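Local atomic coordinates of succinyl-CoA ligase (ADP-forming) subunit alpha (Methanosaeta concilii, PDB entry 6HXI), a protein that binds coenzyme A and joins a succinyl-CoA synthetase-like CoA-ligase portion to a helical portion related to the C-terminal domain of citrate synthase. Residues A24-L29 and K55-T60; V256-G261 and Y300-F305; L367-K372 and G389-K394; N497-V502 and L538-C543. All coordinates share one frame; numbering follows the deposited sequence. Where two conformers were deposited one is given.

Contact 1 of 4, residues A24-L29 and K55-T60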
# COMPACT_ATOMS: atom_id res chain seq x y z
N ALA B 24 -3.44 -8.75 -39.70
CA ALA B 24 -3.14 -9.76 -40.72
C ALA B 24 -3.47 -11.15 -40.16
O ALA B 24 -4.10 -11.95 -40.84
CB ALA B 24 -1.66 -9.67 -41.08
N ILE B 25 -3.09 -11.42 -38.88
CA ILE B 25 -3.40 -12.67 -38.20
C ILE B 25 -4.93 -12.86 -38.21
O ILE B 25 -5.41 -13.91 -38.64
CB ILE B 25 -2.81 -12.73 -36.77
CG1 ILE B 25 -1.27 -12.89 -36.82
CG2 ILE B 25 -3.43 -13.87 -35.96
CD1 ILE B 25 -0.52 -12.29 -35.56
N GLN B 26 -5.68 -11.81 -37.75
CA GLN B 26 -7.14 -11.86 -37.72
C GLN B 26 -7.76 -12.10 -39.12
O GLN B 26 -8.72 -12.85 -39.22
CB GLN B 26 -7.75 -10.61 -37.04
CG GLN B 26 -9.27 -10.78 -36.75
CD GLN B 26 -9.55 -11.97 -35.87
OE1 GLN B 26 -9.32 -11.95 -34.66
NE2 GLN B 26 -10.00 -13.07 -36.46
N ARG B 27 -7.20 -11.48 -40.17
CA ARG B 27 -7.68 -11.62 -41.55
C ARG B 27 -7.56 -13.07 -42.01
O ARG B 27 -8.51 -13.61 -42.58
CB ARG B 27 -6.91 -10.69 -42.51
CG ARG B 27 -7.29 -9.23 -42.31
CD ARG B 27 -6.99 -8.40 -43.51
NE ARG B 27 -7.66 -7.11 -43.41
CZ ARG B 27 -7.06 -5.98 -43.08
NH1 ARG B 27 -7.74 -4.85 -43.01
NH2 ARG B 27 -5.76 -5.98 -42.80
N MET B 28 -6.41 -13.72 -41.71
CA MET B 28 -6.19 -15.12 -42.07
C MET B 28 -7.23 -16.02 -41.39
O MET B 28 -7.91 -16.80 -42.06
CB MET B 28 -4.76 -15.56 -41.76
CG MET B 28 -3.75 -14.99 -42.73
SD MET B 28 -2.04 -15.41 -42.35
CE MET B 28 -2.01 -17.14 -42.79
N LEU B 29 -7.42 -15.85 -40.07
CA LEU B 29 -8.38 -16.63 -39.29
C LEU B 29 -9.81 -16.42 -39.77
O LEU B 29 -10.58 -17.39 -39.84
CB LEU B 29 -8.27 -16.30 -37.79
CG LEU B 29 -6.96 -16.70 -37.14
CD1 LEU B 29 -6.83 -16.08 -35.75
CD2 LEU B 29 -6.84 -18.21 -37.07
N LYS B 55 -4.31 -13.91 -28.50
CA LYS B 55 -5.74 -14.21 -28.58
C LYS B 55 -6.35 -13.53 -29.80
O LYS B 55 -6.13 -12.36 -30.04
CB LYS B 55 -6.43 -13.78 -27.27
CG LYS B 55 -7.93 -14.06 -27.22
CD LYS B 55 -8.50 -13.95 -25.79
CE LYS B 55 -8.30 -12.61 -25.15
NZ LYS B 55 -8.77 -11.50 -26.01
N ALA B 56 -7.13 -14.28 -30.57
CA ALA B 56 -7.82 -13.80 -31.76
C ALA B 56 -9.19 -14.47 -31.83
O ALA B 56 -9.50 -15.36 -31.03
CB ALA B 56 -7.00 -14.15 -33.00
N PHE B 57 -10.00 -14.07 -32.80
CA PHE B 57 -11.32 -14.65 -33.03
C PHE B 57 -11.30 -15.78 -34.06
O PHE B 57 -10.57 -15.72 -35.05
CB PHE B 57 -12.28 -13.59 -33.59
CG PHE B 57 -12.90 -12.65 -32.60
CD1 PHE B 57 -13.82 -13.12 -31.66
CD2 PHE B 57 -12.58 -11.30 -32.60
CE1 PHE B 57 -14.43 -12.24 -30.77
CE2 PHE B 57 -13.19 -10.43 -31.70
CZ PHE B 57 -14.10 -10.91 -30.78
N TRP B 58 -12.22 -16.74 -33.86
CA TRP B 58 -12.60 -17.82 -34.76
C TRP B 58 -14.12 -17.60 -34.87
O TRP B 58 -14.88 -18.10 -34.05
CB TRP B 58 -12.27 -19.20 -34.15
CG TRP B 58 -12.62 -20.33 -35.07
CD1 TRP B 58 -13.68 -21.17 -34.97
CD2 TRP B 58 -11.93 -20.68 -36.27
NE1 TRP B 58 -13.68 -22.06 -36.03
CE2 TRP B 58 -12.60 -21.80 -36.83
CE3 TRP B 58 -10.78 -20.20 -36.91
CZ2 TRP B 58 -12.16 -22.41 -38.00
CZ3 TRP B 58 -10.34 -20.82 -38.06
CH2 TRP B 58 -11.04 -21.90 -38.61
N GLY B 59 -14.51 -16.72 -35.76
CA GLY B 59 -15.90 -16.30 -35.91
C GLY B 59 -16.22 -15.30 -34.82
O GLY B 59 -15.74 -14.17 -34.85
N THR B 60 -16.96 -15.76 -33.80
CA THR B 60 -17.33 -15.00 -32.61
C THR B 60 -16.69 -15.64 -31.38
O THR B 60 -16.87 -15.14 -30.28
CB THR B 60 -18.87 -15.00 -32.41
OG1 THR B 60 -19.35 -16.33 -32.25
CG2 THR B 60 -19.61 -14.33 -33.53

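Contact 2 of 4, residues V256-G261 and Y300-F305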
# COMPACT_ATOMS: atom_id res chain seq x y z
N VAL B 256 -4.88 -15.57 -70.61
CA VAL B 256 -5.24 -14.15 -70.79
C VAL B 256 -4.03 -13.38 -70.29
O VAL B 256 -3.50 -13.69 -69.23
CB VAL B 256 -6.54 -13.73 -70.05
CG1 VAL B 256 -6.84 -12.25 -70.25
CG2 VAL B 256 -7.74 -14.57 -70.49
N ALA B 257 -3.55 -12.40 -71.06
CA ALA B 257 -2.37 -11.65 -70.65
C ALA B 257 -2.44 -10.16 -70.95
O ALA B 257 -2.85 -9.76 -72.03
CB ALA B 257 -1.14 -12.25 -71.30
N TRP B 258 -1.99 -9.34 -69.99
CA TRP B 258 -1.90 -7.89 -70.16
C TRP B 258 -0.69 -7.34 -69.43
O TRP B 258 -0.45 -7.70 -68.28
CB TRP B 258 -3.20 -7.14 -69.79
CG TRP B 258 -3.08 -5.66 -70.01
CD1 TRP B 258 -2.92 -4.69 -69.06
CD2 TRP B 258 -2.95 -4.99 -71.28
NE1 TRP B 258 -2.76 -3.46 -69.65
CE2 TRP B 258 -2.77 -3.62 -71.01
CE3 TRP B 258 -3.00 -5.42 -72.61
CZ2 TRP B 258 -2.65 -2.67 -72.03
CZ3 TRP B 258 -2.86 -4.48 -73.62
CH2 TRP B 258 -2.70 -3.12 -73.33
N VAL B 259 0.08 -6.48 -70.12
CA VAL B 259 1.27 -5.83 -69.57
C VAL B 259 0.98 -4.32 -69.46
O VAL B 259 0.69 -3.66 -70.46
CB VAL B 259 2.56 -6.15 -70.38
CG1 VAL B 259 3.77 -5.45 -69.78
CG2 VAL B 259 2.80 -7.66 -70.45
N THR B 260 1.03 -3.79 -68.23
CA THR B 260 0.77 -2.38 -67.92
C THR B 260 2.05 -1.54 -68.16
O THR B 260 3.16 -2.07 -68.14
CB THR B 260 0.24 -2.23 -66.49
OG1 THR B 260 1.31 -2.51 -65.60
CG2 THR B 260 -0.90 -3.19 -66.19
N GLY B 261 1.88 -0.24 -68.37
CA GLY B 261 2.99 0.68 -68.62
C GLY B 261 3.03 1.20 -70.05
O GLY B 261 4.10 1.53 -70.55
N TYR B 300 -4.43 -14.55 -75.11
CA TYR B 300 -5.61 -13.70 -75.30
C TYR B 300 -5.26 -12.35 -74.67
O TYR B 300 -5.15 -12.23 -73.44
CB TYR B 300 -6.84 -14.36 -74.67
CG TYR B 300 -7.23 -15.65 -75.36
CD1 TYR B 300 -6.61 -16.86 -75.02
CD2 TYR B 300 -8.19 -15.67 -76.37
CE1 TYR B 300 -6.93 -18.04 -75.69
CE2 TYR B 300 -8.54 -16.86 -77.01
CZ TYR B 300 -7.90 -18.04 -76.67
OH TYR B 300 -8.23 -19.21 -77.31
N VAL B 301 -4.95 -11.36 -75.53
CA VAL B 301 -4.49 -10.03 -75.08
C VAL B 301 -5.57 -8.95 -75.33
O VAL B 301 -5.94 -8.76 -76.48
CB VAL B 301 -3.12 -9.66 -75.71
CG1 VAL B 301 -2.59 -8.33 -75.17
CG2 VAL B 301 -2.09 -10.77 -75.49
N PRO B 302 -6.06 -8.22 -74.30
CA PRO B 302 -7.06 -7.17 -74.55
C PRO B 302 -6.47 -5.92 -75.23
O PRO B 302 -5.25 -5.83 -75.38
CB PRO B 302 -7.59 -6.86 -73.14
CG PRO B 302 -6.46 -7.14 -72.25
CD PRO B 302 -5.72 -8.31 -72.86
N ARG B 303 -7.32 -4.96 -75.63
CA ARG B 303 -6.93 -3.69 -76.27
C ARG B 303 -6.26 -2.76 -75.23
O ARG B 303 -5.32 -2.04 -75.56
CB ARG B 303 -8.19 -3.03 -76.90
CG ARG B 303 -7.94 -1.98 -78.01
CD ARG B 303 -7.83 -0.54 -77.52
NE ARG B 303 -8.76 -0.22 -76.43
CZ ARG B 303 -8.62 0.80 -75.59
NH1 ARG B 303 -7.60 1.64 -75.72
NH2 ARG B 303 -9.50 0.99 -74.62
N SER B 304 -6.76 -2.80 -73.99
CA SER B 304 -6.26 -2.03 -72.82
C SER B 304 -6.68 -2.75 -71.54
O SER B 304 -7.37 -3.77 -71.61
CB SER B 304 -6.79 -0.60 -72.83
OG SER B 304 -8.12 -0.48 -72.35
N PHE B 305 -6.28 -2.22 -70.35
CA PHE B 305 -6.71 -2.82 -69.09
C PHE B 305 -8.26 -2.82 -68.90
O PHE B 305 -8.80 -3.74 -68.28
CB PHE B 305 -5.99 -2.20 -67.87
CG PHE B 305 -6.36 -2.90 -66.59
CD1 PHE B 305 -5.82 -4.14 -66.27
CD2 PHE B 305 -7.32 -2.36 -65.74
CE1 PHE B 305 -6.20 -4.81 -65.10
CE2 PHE B 305 -7.71 -3.03 -64.58
CZ PHE B 305 -7.16 -4.25 -64.27

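Contact 3 of 4, residues L367-K372 and G389-K394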
# COMPACT_ATOMS: atom_id res chain seq x y z
N LEU B 367 -1.54 17.24 -23.88
CA LEU B 367 -2.02 17.00 -22.53
C LEU B 367 -2.59 18.27 -21.94
O LEU B 367 -2.00 19.35 -22.08
CB LEU B 367 -0.82 16.49 -21.70
CG LEU B 367 -1.04 16.20 -20.24
CD1 LEU B 367 -2.09 15.08 -20.05
CD2 LEU B 367 0.27 15.85 -19.58
N LEU B 368 -3.80 18.17 -21.32
CA LEU B 368 -4.49 19.29 -20.67
C LEU B 368 -4.59 19.03 -19.18
O LEU B 368 -4.90 17.89 -18.78
CB LEU B 368 -5.92 19.41 -21.24
CG LEU B 368 -6.13 19.60 -22.73
CD1 LEU B 368 -7.60 19.80 -23.02
CD2 LEU B 368 -5.43 20.86 -23.23
N TYR B 369 -4.34 20.05 -18.36
CA TYR B 369 -4.54 19.97 -16.90
C TYR B 369 -5.65 20.96 -16.65
O TYR B 369 -5.42 22.15 -16.83
CB TYR B 369 -3.28 20.43 -16.09
CG TYR B 369 -2.06 19.53 -16.15
CD1 TYR B 369 -2.18 18.18 -16.54
CD2 TYR B 369 -0.85 19.94 -15.61
CE1 TYR B 369 -1.08 17.32 -16.48
CE2 TYR B 369 0.25 19.08 -15.55
CZ TYR B 369 0.13 17.78 -15.97
OH TYR B 369 1.25 17.01 -15.95
N ALA B 370 -6.85 20.47 -16.30
CA ALA B 370 -8.06 21.26 -16.02
C ALA B 370 -8.39 22.16 -17.20
O ALA B 370 -8.70 23.32 -17.03
CB ALA B 370 -7.92 22.08 -14.71
N GLY B 371 -8.22 21.63 -18.40
CA GLY B 371 -8.50 22.35 -19.63
C GLY B 371 -7.40 23.26 -20.13
O GLY B 371 -7.53 23.82 -21.21
N LYS B 372 -6.29 23.39 -19.41
CA LYS B 372 -5.18 24.27 -19.82
C LYS B 372 -4.05 23.38 -20.44
O LYS B 372 -3.68 22.36 -19.85
CB LYS B 372 -4.68 25.02 -18.54
CG LYS B 372 -3.82 26.21 -18.78
CD LYS B 372 -3.90 27.18 -17.61
CE LYS B 372 -3.04 28.40 -17.86
NZ LYS B 372 -3.58 29.27 -18.95
N GLY B 389 -3.04 23.42 -8.03
CA GLY B 389 -4.22 24.26 -8.13
C GLY B 389 -5.13 23.77 -9.24
O GLY B 389 -6.33 23.62 -9.03
N LEU B 390 -4.55 23.43 -10.39
CA LEU B 390 -5.34 22.93 -11.53
C LEU B 390 -5.88 21.53 -11.33
O LEU B 390 -7.09 21.30 -11.47
CB LEU B 390 -4.50 22.96 -12.82
CG LEU B 390 -4.08 24.34 -13.35
CD1 LEU B 390 -3.05 24.17 -14.47
CD2 LEU B 390 -5.29 25.12 -13.87
N LEU B 391 -5.00 20.60 -10.98
CA LEU B 391 -5.35 19.18 -10.83
C LEU B 391 -6.19 18.85 -9.63
O LEU B 391 -6.98 17.91 -9.72
CB LEU B 391 -4.08 18.32 -10.87
CG LEU B 391 -3.39 18.34 -12.26
CD1 LEU B 391 -2.10 17.60 -12.23
CD2 LEU B 391 -4.31 17.73 -13.36
N TRP B 392 -6.05 19.58 -8.50
CA TRP B 392 -6.86 19.30 -7.32
C TRP B 392 -8.03 20.27 -7.15
O TRP B 392 -9.09 19.84 -6.72
CB TRP B 392 -6.02 19.33 -6.02
CG TRP B 392 -4.90 18.33 -5.91
CD1 TRP B 392 -4.38 17.54 -6.90
CD2 TRP B 392 -4.07 18.14 -4.76
NE1 TRP B 392 -3.28 16.88 -6.44
CE2 TRP B 392 -3.05 17.23 -5.13
CE3 TRP B 392 -4.08 18.67 -3.45
CZ2 TRP B 392 -2.06 16.82 -4.23
CZ3 TRP B 392 -3.13 18.20 -2.54
CH2 TRP B 392 -2.11 17.33 -2.94
N PHE B 393 -7.84 21.58 -7.37
CA PHE B 393 -8.94 22.51 -7.09
C PHE B 393 -9.62 23.01 -8.33
O PHE B 393 -10.62 23.71 -8.22
CB PHE B 393 -8.51 23.68 -6.19
CG PHE B 393 -7.77 23.25 -4.95
CD1 PHE B 393 -6.39 23.02 -4.97
CD2 PHE B 393 -8.44 23.10 -3.75
CE1 PHE B 393 -5.71 22.60 -3.83
CE2 PHE B 393 -7.75 22.69 -2.59
CZ PHE B 393 -6.40 22.43 -2.65
N LYS B 394 -9.10 22.62 -9.50
CA LYS B 394 -9.56 23.07 -10.82
C LYS B 394 -9.57 24.61 -10.88
O LYS B 394 -10.54 25.22 -11.28
CB LYS B 394 -10.90 22.42 -11.22
CG LYS B 394 -10.76 20.94 -11.50
CD LYS B 394 -12.00 20.35 -12.16
CE LYS B 394 -13.16 20.30 -11.22
NZ LYS B 394 -14.43 20.00 -11.93

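Contact 4 of 4, residues N497-V502 and L538-C543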
# COMPACT_ATOMS: atom_id res chain seq x y z
N ASN B 497 10.13 30.28 23.09
CA ASN B 497 10.93 29.48 22.14
C ASN B 497 10.01 28.93 20.99
O ASN B 497 9.52 27.81 21.08
CB ASN B 497 11.65 28.37 22.90
CG ASN B 497 12.55 27.48 22.08
OD1 ASN B 497 13.24 27.92 21.15
ND2 ASN B 497 12.60 26.22 22.44
N PRO B 498 9.72 29.72 19.93
CA PRO B 498 8.75 29.26 18.91
C PRO B 498 9.23 28.23 17.90
O PRO B 498 10.42 28.18 17.60
CB PRO B 498 8.35 30.56 18.18
CG PRO B 498 8.99 31.69 18.94
CD PRO B 498 10.15 31.11 19.68
N ASP B 499 8.29 27.43 17.33
CA ASP B 499 8.60 26.48 16.25
C ASP B 499 8.82 27.32 14.98
O ASP B 499 7.96 28.14 14.62
CB ASP B 499 7.48 25.45 16.03
CG ASP B 499 7.75 24.42 14.94
OD1 ASP B 499 8.51 24.73 14.01
OD2 ASP B 499 7.18 23.31 15.01
N LYS B 500 10.00 27.17 14.34
CA LYS B 500 10.32 27.94 13.14
C LYS B 500 9.37 27.65 11.96
O LYS B 500 9.00 28.60 11.27
CB LYS B 500 11.79 27.78 12.72
CG LYS B 500 12.43 29.11 12.31
CD LYS B 500 12.97 29.91 13.52
CE LYS B 500 14.21 30.68 13.14
NZ LYS B 500 15.11 30.91 14.31
N ARG B 501 8.94 26.38 11.79
CA ARG B 501 8.04 25.92 10.73
C ARG B 501 6.75 26.75 10.74
O ARG B 501 6.28 27.14 9.66
CB ARG B 501 7.69 24.43 10.88
CG ARG B 501 8.88 23.47 10.90
CD ARG B 501 8.47 22.01 10.69
NE ARG B 501 7.97 21.36 11.91
CZ ARG B 501 7.23 20.24 11.91
NH1 ARG B 501 6.89 19.66 10.76
NH2 ARG B 501 6.79 19.73 13.05
N VAL B 502 6.21 27.05 11.94
CA VAL B 502 5.00 27.82 12.21
C VAL B 502 5.23 29.24 11.87
O VAL B 502 4.39 29.86 11.23
CB VAL B 502 4.54 27.68 13.70
CG1 VAL B 502 3.45 28.69 14.07
CG2 VAL B 502 4.09 26.27 14.04
N LEU B 538 0.19 27.38 18.71
CA LEU B 538 -0.39 26.94 17.46
C LEU B 538 0.75 26.17 16.78
O LEU B 538 1.82 26.74 16.55
CB LEU B 538 -0.80 28.18 16.67
CG LEU B 538 -1.79 28.02 15.54
CD1 LEU B 538 -3.12 27.34 16.01
CD2 LEU B 538 -2.04 29.37 14.88
N ASN B 539 0.58 24.85 16.64
CA ASN B 539 1.60 24.00 16.04
C ASN B 539 1.53 24.05 14.47
O ASN B 539 0.67 24.75 13.92
CB ASN B 539 1.51 22.57 16.62
CG ASN B 539 0.28 21.78 16.24
OD1 ASN B 539 -0.21 21.82 15.12
ND2 ASN B 539 -0.20 20.96 17.16
N VAL B 540 2.45 23.33 13.78
CA VAL B 540 2.57 23.30 12.31
C VAL B 540 1.29 22.80 11.65
O VAL B 540 0.86 23.42 10.68
CB VAL B 540 3.84 22.53 11.80
CG1 VAL B 540 4.07 22.76 10.31
CG2 VAL B 540 5.08 23.00 12.54
N ASP B 541 0.71 21.70 12.16
CA ASP B 541 -0.51 21.12 11.63
C ASP B 541 -1.70 22.07 11.72
O ASP B 541 -2.44 22.19 10.75
CB ASP B 541 -0.83 19.75 12.26
CG ASP B 541 0.13 18.66 11.81
OD1 ASP B 541 1.26 18.99 11.40
OD2 ASP B 541 -0.25 17.47 11.88
N GLY B 542 -1.82 22.78 12.84
CA GLY B 542 -2.85 23.78 13.04
C GLY B 542 -2.72 24.92 12.07
O GLY B 542 -3.70 25.31 11.42
N CYS B 543 -1.49 25.41 11.94
CA CYS B 543 -1.10 26.49 11.07
C CYS B 543 -1.48 26.21 9.60
O CYS B 543 -2.03 27.09 8.95
CB CYS B 543 0.39 26.76 11.22
SG CYS B 543 0.90 28.39 10.64

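Contact 1 of 4, residues A24-L29 and K55-T60
Gln26 meets Phe57 with both ends of its amide in a Rossmann-like alpha/beta fold, where helix 22-34 packs against strand 52-58, one of the two outermost strands of its sheet within this chain. OE1 of Gln26 accepts from Phe57 N at 2.9 Å along a nearly straight bond that uses a lone pair in the carbonyl plane. NE2 of Gln26 answers by donating to Phe57 O at 3.1 Å; this acceptor lies in the amide plane, although NE2 stands 30° off the carbonyl plane of Phe57. The side chain thus bonds to the strand edge much as a neighbouring strand would, and the pair of bonds fixes which way the amide is flipped. Its reach comes from CG placed anti to the backbone N (chi1 -169°) and a bend at chi2. A weak second bond ties NE2 to Asp30. OE1 also lies 3.5 Å from Phe57 CB and near the plane of the ring at its edge, 3.9 Å from Phe57 CD2, with amide and ring planes 50° apart. Arg350 of the second subunit packs on both residues. Further along the helix, Leu29 sets CB 3.6 Å from Phe57 O, while the Trp58 ring comes obliquely to Leu29 O and meets Tyr33 edge-to-face. The tightest apolar touch is Leu29 CD1 on Ala56 CB, 3.4 Å, closer than usual van der Waals contact.

Contact 2 of 4, residues V256-G261 and Y300-F305
Trp258 and Phe305 both carry CG opposite the backbone N across the CA–CB bond (chi1 -179° and -176°), and these torsions bring the indole up against the 300-305 segment, with the Phe305 ring beside it. The chain from Pro302 to Phe305 passes along one side of the indole. Ser304 CA makes a CH-pi contact 4.0 Å from the centroid of the six-membered ring of Trp258, over its face. Phe305 N lies over the same flat group nearer the rim, 3.8 Å from Trp258 NE1. That NE1 is buried by the contact and has no hydrogen-bonding partner in the model. Trp258 CD1 touches the edge of the Phe305 ring at CD1, 4.1 Å away. On the same side of the indole as Ser304, Pro302 CG comes to 3.9 Å from Trp258 CE3, while Val301 CG1 reaches that carbon at the edge, near the ring plane. The backbones meet at one beta bridge between Val256 and Tyr300, with Ala257 N donating to Tyr300 O at 2.9 Å, a bond of 163° at the hydrogen. Past it Ala257 O is covered by Pro302 CD at 3.3 Å, where proline has no N-H to offer. In this alpha/beta CoA-ligase fold, strand 255-260 is outermost in its sheet, bonded on one edge to strand 227-233. The 300-305 loop runs alongside the other edge in the same direction, between helix 287-297, which packs on Ala257 and Val301, and helix 308-322, which packs on Val256, Trp258 and Tyr300.

Contact 3 of 4, residues L367-K372 and G389-K394
Tyr369 OH is hydrogen-bonded to Gln410 O of the third subunit and weakly to Asp414 N of that subunit, which holds the phenol end while the ring presents its face to Leu391. Leu391 CD1 stands over the ring centre, a CH-pi contact 4.1 Å from the centroid and only 1° off the normal. Its CD2 lies on the same side nearer the rim, 3.9 Å from Tyr369 CD1. Leu390, with CG beside its backbone N (chi1 -66°), sends CD1 to Tyr369 CB at 4.1 Å and CB to Ala370 CB at 4.0 Å. Ala370 belongs to the type I' turn of a beta hairpin, Tyr369 to Lys372, closed by Lys372 N to Tyr369 O at 3.0 Å. Its methyl presses on Leu390 O, 3.4 Å away, near the end of helix 383-393, where the helix widens into a pi-type turn and Lys394 leaves it with positive phi. Lys394 NZ bonds to Thr358, and Pro611 of the fourth subunit packs on Ala370. No hydrogen bond crosses between the two segments, so hairpin fits helix by apolar packing and the Tyr369 ring face; with its phenol fixed by the third subunit, the ring's position probably depends on the assembly.

Contact 4 of 4, residues N497-V502 and L538-C543
Val502 and Val540 lie in the first turns of two helices whose backbones approach to 5.1 Å between Val502 CA and Val540 CA. Their side chains meet through CG2 of each at 3.7 Å. Val502 CG2 also nestles against the chain leading into the second helix, 3.4 Å from Val540 N, with Leu538 O close by. The same CG2 of Val540 also fits between Asp499 and Arg501. With CG1 of Val540 anti to the backbone N (chi1 -169°), CG2 falls anti to the carbonyl carbon and reaches one face of the Arg501 guanidinium, toward the rim, 3.4 Å from NE. It also comes to 3.3 Å from Asp499 OD2, the two side chains crossing at about a right angle. This is a packing of helix starts within the all-helical citrate synthase-like domain, and each start carries an N-cap. Asp499 OD1 accepts from Arg501 N at 2.8 Å, a bent bond of 135° met on the anti side of the carboxylate, while OD2 forms a long salt bridge with Arg501 NE. Asn539 OD1 accepts from Gly542 N at 3.0 Å, straighter at 163°. The Asn539 amide is held from its other end too, ND2 bonding to Gly489 O, and its side chain lies about 7 Å from a bound coenzyme A. A bend at chi3 turns the Arg501 guanidinium across Val540; Ile411 of the same chain and Leu374 of the third subunit pack on the arginine.

From the N terminus the four contacts follow in series, none nested in or crossing another. Contact 1 closes 25 intervening residues and joins helix 22-34 to an edge strand of the first sheet. Contact 2 closes 38 residues holding helix 287-297, beside an outermost strand of the second sheet, its centre about 37 Å from that of contact 1. Contact 3, beyond the chain's centre, closes a short 16-residue excursion and sets a hairpin on helix 383-393. Contact 4 spans 35 residues, mostly helix, between the starts of helices 500-512 and 540-555. Contacts 3 and 4 both touch the third subunit. The centres of contacts 2 and 4, on opposite sides of the chain's centre, are about 93 Å apart.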